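Local coordinates for Atg5 (Kluyveromyces marxianus, PDB 3VQI), which takes part in autophagic vesicle formation and in cytoplasm-to-vacuole transport, and is joined to Atg12 in a conjugate essential for autophagy, at residues W147-F152 and D266-L271. Sequence-based numbering, arbitrary orientation.
Sequences WKQACF and DGFLYL
The D266-G267 loop, which leads into strand 269-272 of the ubiquitin-fold UblB domain, packs against W147 and A150 of helix 135-155 in the helical bundle region. W147 lays one face of its indole over the loop: G267 CA makes a CH-pi contact 3.9 Å from the centroid of the six-membered ring, 22° off the ring normal, while D266 O lies over the same face nearer the five-membered ring. The indole N-H is spent on the carbonyl O of I265, one residue before D266, and F172 meets the ring edge-to-face. With an alanine here in place of the indole, the I265 carbonyl would probably lose this donor and a gap would be likely to open over the G267 backbone.

One helical turn along, A150 points its methyl at the same loop, with CB in van der Waals contact 3.7 Å from G267 O, a carbonyl whose hydrogen bond comes from Y259 OH. The helix and the strand entry come together here at a CA-CA distance of 5.6 Å between A150 and G267. This close approach rests on G267 having no CB, and with phi at 101° a CB would also press on the carbonyl O of D266.

The D266 carboxylate closes an Asx turn, OD2 accepting from F268 N at 3.1 Å from above the carboxylate plane. OD1 uses its syn lone pair for Y270 OH, 2.7 Å away. F268, its CG anti to the carbonyl carbon (chi1 -72°), reaches back to the helix and sets CE1 3.7 Å from A150 CB. R203, on the neighbouring parallel strand 202-205, both bonds the Y270 hydroxyl and makes a cation-pi contact with the F268 ring.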
loop_
_atom_site.group_PDB
_atom_site.type_symbol
_atom_site.label_atom_id
_atom_site.label_comp_id
_atom_site.label_asym_id
_atom_site.label_seq_id
_atom_site.Cartn_x
_atom_site.Cartn_y
_atom_site.Cartn_z
ATOM N N TRP A 147 4.727 1.669 -11.303
ATOM C CA TRP A 147 5.800 2.635 -11.534
ATOM C C TRP A 147 5.848 3.012 -13.001
ATOM O O TRP A 147 6.073 4.167 -13.358
ATOM C CB TRP A 147 7.155 2.063 -11.105
ATOM C CG TRP A 147 7.514 2.472 -9.726
ATOM C CD1 TRP A 147 7.426 1.717 -8.600
ATOM C CD2 TRP A 147 7.925 3.778 -9.307
ATOM N NE1 TRP A 147 7.750 2.470 -7.500
ATOM C CE2 TRP A 147 8.062 3.742 -7.904
ATOM C CE3 TRP A 147 8.193 4.979 -9.983
ATOM C CZ2 TRP A 147 8.456 4.863 -7.153
ATOM C CZ3 TRP A 147 8.588 6.097 -9.238
ATOM C CH2 TRP A 147 8.714 6.027 -7.835
ATOM N N LYS A 148 5.627 2.016 -13.846
ATOM C CA LYS A 148 5.619 2.217 -15.275
ATOM C C LYS A 148 4.551 3.261 -15.548
ATOM O O LYS A 148 4.537 3.878 -16.609
ATOM C CB LYS A 148 5.271 0.899 -15.973
ATOM C CG LYS A 148 5.557 0.849 -17.473
ATOM C CD LYS A 148 5.561 -0.606 -17.956
ATOM C CE LYS A 148 6.016 -0.745 -19.406
ATOM N NZ LYS A 148 6.192 -2.186 -19.767
ATOM N N GLN A 149 3.666 3.456 -14.570
ATOM C CA GLN A 149 2.565 4.413 -14.669
ATOM C C GLN A 149 2.886 5.743 -14.011
ATOM O O GLN A 149 2.729 6.793 -14.621
ATOM C CB GLN A 149 1.300 3.827 -14.032
ATOM C CG GLN A 149 0.058 4.702 -14.161
ATOM C CD GLN A 149 -1.223 3.997 -13.711
ATOM O OE1 GLN A 149 -1.490 2.855 -14.102
ATOM N NE2 GLN A 149 -2.026 4.683 -12.898
ATOM N N ALA A 150 3.317 5.707 -12.758
ATOM C CA ALA A 150 3.652 6.939 -12.053
ATOM C C ALA A 150 4.730 7.688 -12.839
ATOM O O ALA A 150 4.956 8.882 -12.644
ATOM C CB ALA A 150 4.148 6.619 -10.649
ATOM N N CYS A 151 5.389 6.961 -13.735
ATOM C CA CYS A 151 6.447 7.521 -14.562
ATOM C C CYS A 151 5.825 8.471 -15.594
ATOM O O CYS A 151 6.202 9.646 -15.679
ATOM C CB CYS A 151 7.208 6.380 -15.250
ATOM S SG CYS A 151 8.843 6.818 -15.893
ATOM N N PHE A 152 4.874 7.948 -16.372
ATOM C CA PHE A 152 4.160 8.726 -17.383
ATOM C C PHE A 152 3.633 10.011 -16.768
ATOM O O PHE A 152 3.750 11.093 -17.341
ATOM C CB PHE A 152 2.974 7.934 -17.910
ATOM C CG PHE A 152 3.334 6.897 -18.919
ATOM C CD1 PHE A 152 3.778 7.269 -20.185
ATOM C CD2 PHE A 152 3.179 5.545 -18.630
ATOM C CE1 PHE A 152 4.056 6.311 -21.153
ATOM C CE2 PHE A 152 3.455 4.574 -19.590
ATOM C CZ PHE A 152 3.892 4.958 -20.855
ATOM N N ASP A 266 5.037 2.682 -4.299
ATOM C CA ASP A 266 4.563 2.406 -5.644
ATOM C C ASP A 266 4.569 3.647 -6.529
ATOM O O ASP A 266 4.203 3.580 -7.705
ATOM C CB ASP A 266 3.165 1.788 -5.605
ATOM C CG ASP A 266 2.099 2.763 -5.144
ATOM O OD1 ASP A 266 0.913 2.412 -5.290
ATOM O OD2 ASP A 266 2.437 3.867 -4.638
ATOM N N GLY A 267 4.974 4.780 -5.965
ATOM C CA GLY A 267 5.057 5.995 -6.757
ATOM C C GLY A 267 3.923 6.995 -6.620
ATOM O O GLY A 267 3.927 8.049 -7.258
ATOM N N PHE A 268 2.939 6.677 -5.793
ATOM C CA PHE A 268 1.843 7.596 -5.622
ATOM C C PHE A 268 1.768 8.124 -4.211
ATOM O O PHE A 268 2.153 7.460 -3.253
ATOM C CB PHE A 268 0.518 6.928 -5.987
ATOM C CG PHE A 268 0.333 6.700 -7.458
ATOM C CD1 PHE A 268 1.022 5.686 -8.114
ATOM C CD2 PHE A 268 -0.562 7.488 -8.192
ATOM C CE1 PHE A 268 0.822 5.453 -9.483
ATOM C CE2 PHE A 268 -0.770 7.261 -9.565
ATOM C CZ PHE A 268 -0.075 6.239 -10.206
ATOM N N LEU A 269 1.282 9.349 -4.104
ATOM C CA LEU A 269 1.089 10.008 -2.824
ATOM C C LEU A 269 -0.383 9.762 -2.523
ATOM O O LEU A 269 -1.250 10.162 -3.299
ATOM C CB LEU A 269 1.350 11.504 -2.967
ATOM C CG LEU A 269 0.846 12.443 -1.874
ATOM C CD1 LEU A 269 1.552 12.212 -0.531
ATOM C CD2 LEU A 269 1.078 13.844 -2.395
ATOM N N TYR A 270 -0.670 9.091 -1.419
ATOM C CA TYR A 270 -2.050 8.801 -1.077
ATOM C C TYR A 270 -2.609 9.701 0.005
ATOM O O TYR A 270 -2.039 9.837 1.087
ATOM C CB TYR A 270 -2.211 7.343 -0.619
ATOM C CG TYR A 270 -2.003 6.311 -1.697
ATOM C CD1 TYR A 270 -0.721 5.892 -2.054
ATOM C CD2 TYR A 270 -3.090 5.740 -2.355
ATOM C CE1 TYR A 270 -0.534 4.926 -3.038
ATOM C CE2 TYR A 270 -2.913 4.780 -3.341
ATOM C CZ TYR A 270 -1.633 4.376 -3.679
ATOM O OH TYR A 270 -1.455 3.435 -4.671
ATOM N N LEU A 271 -3.745 10.308 -0.296
ATOM C CA LEU A 271 -4.415 11.154 0.668
ATOM C C LEU A 271 -5.684 10.446 1.115
ATOM O O LEU A 271 -6.469 9.980 0.287
ATOM C CB LEU A 271 -4.791 12.492 0.042
ATOM C CG LEU A 271 -3.790 13.642 0.121
ATOM C CD1 LEU A 271 -2.525 13.293 -0.653
ATOM C CD2 LEU A 271 -4.450 14.901 -0.442
#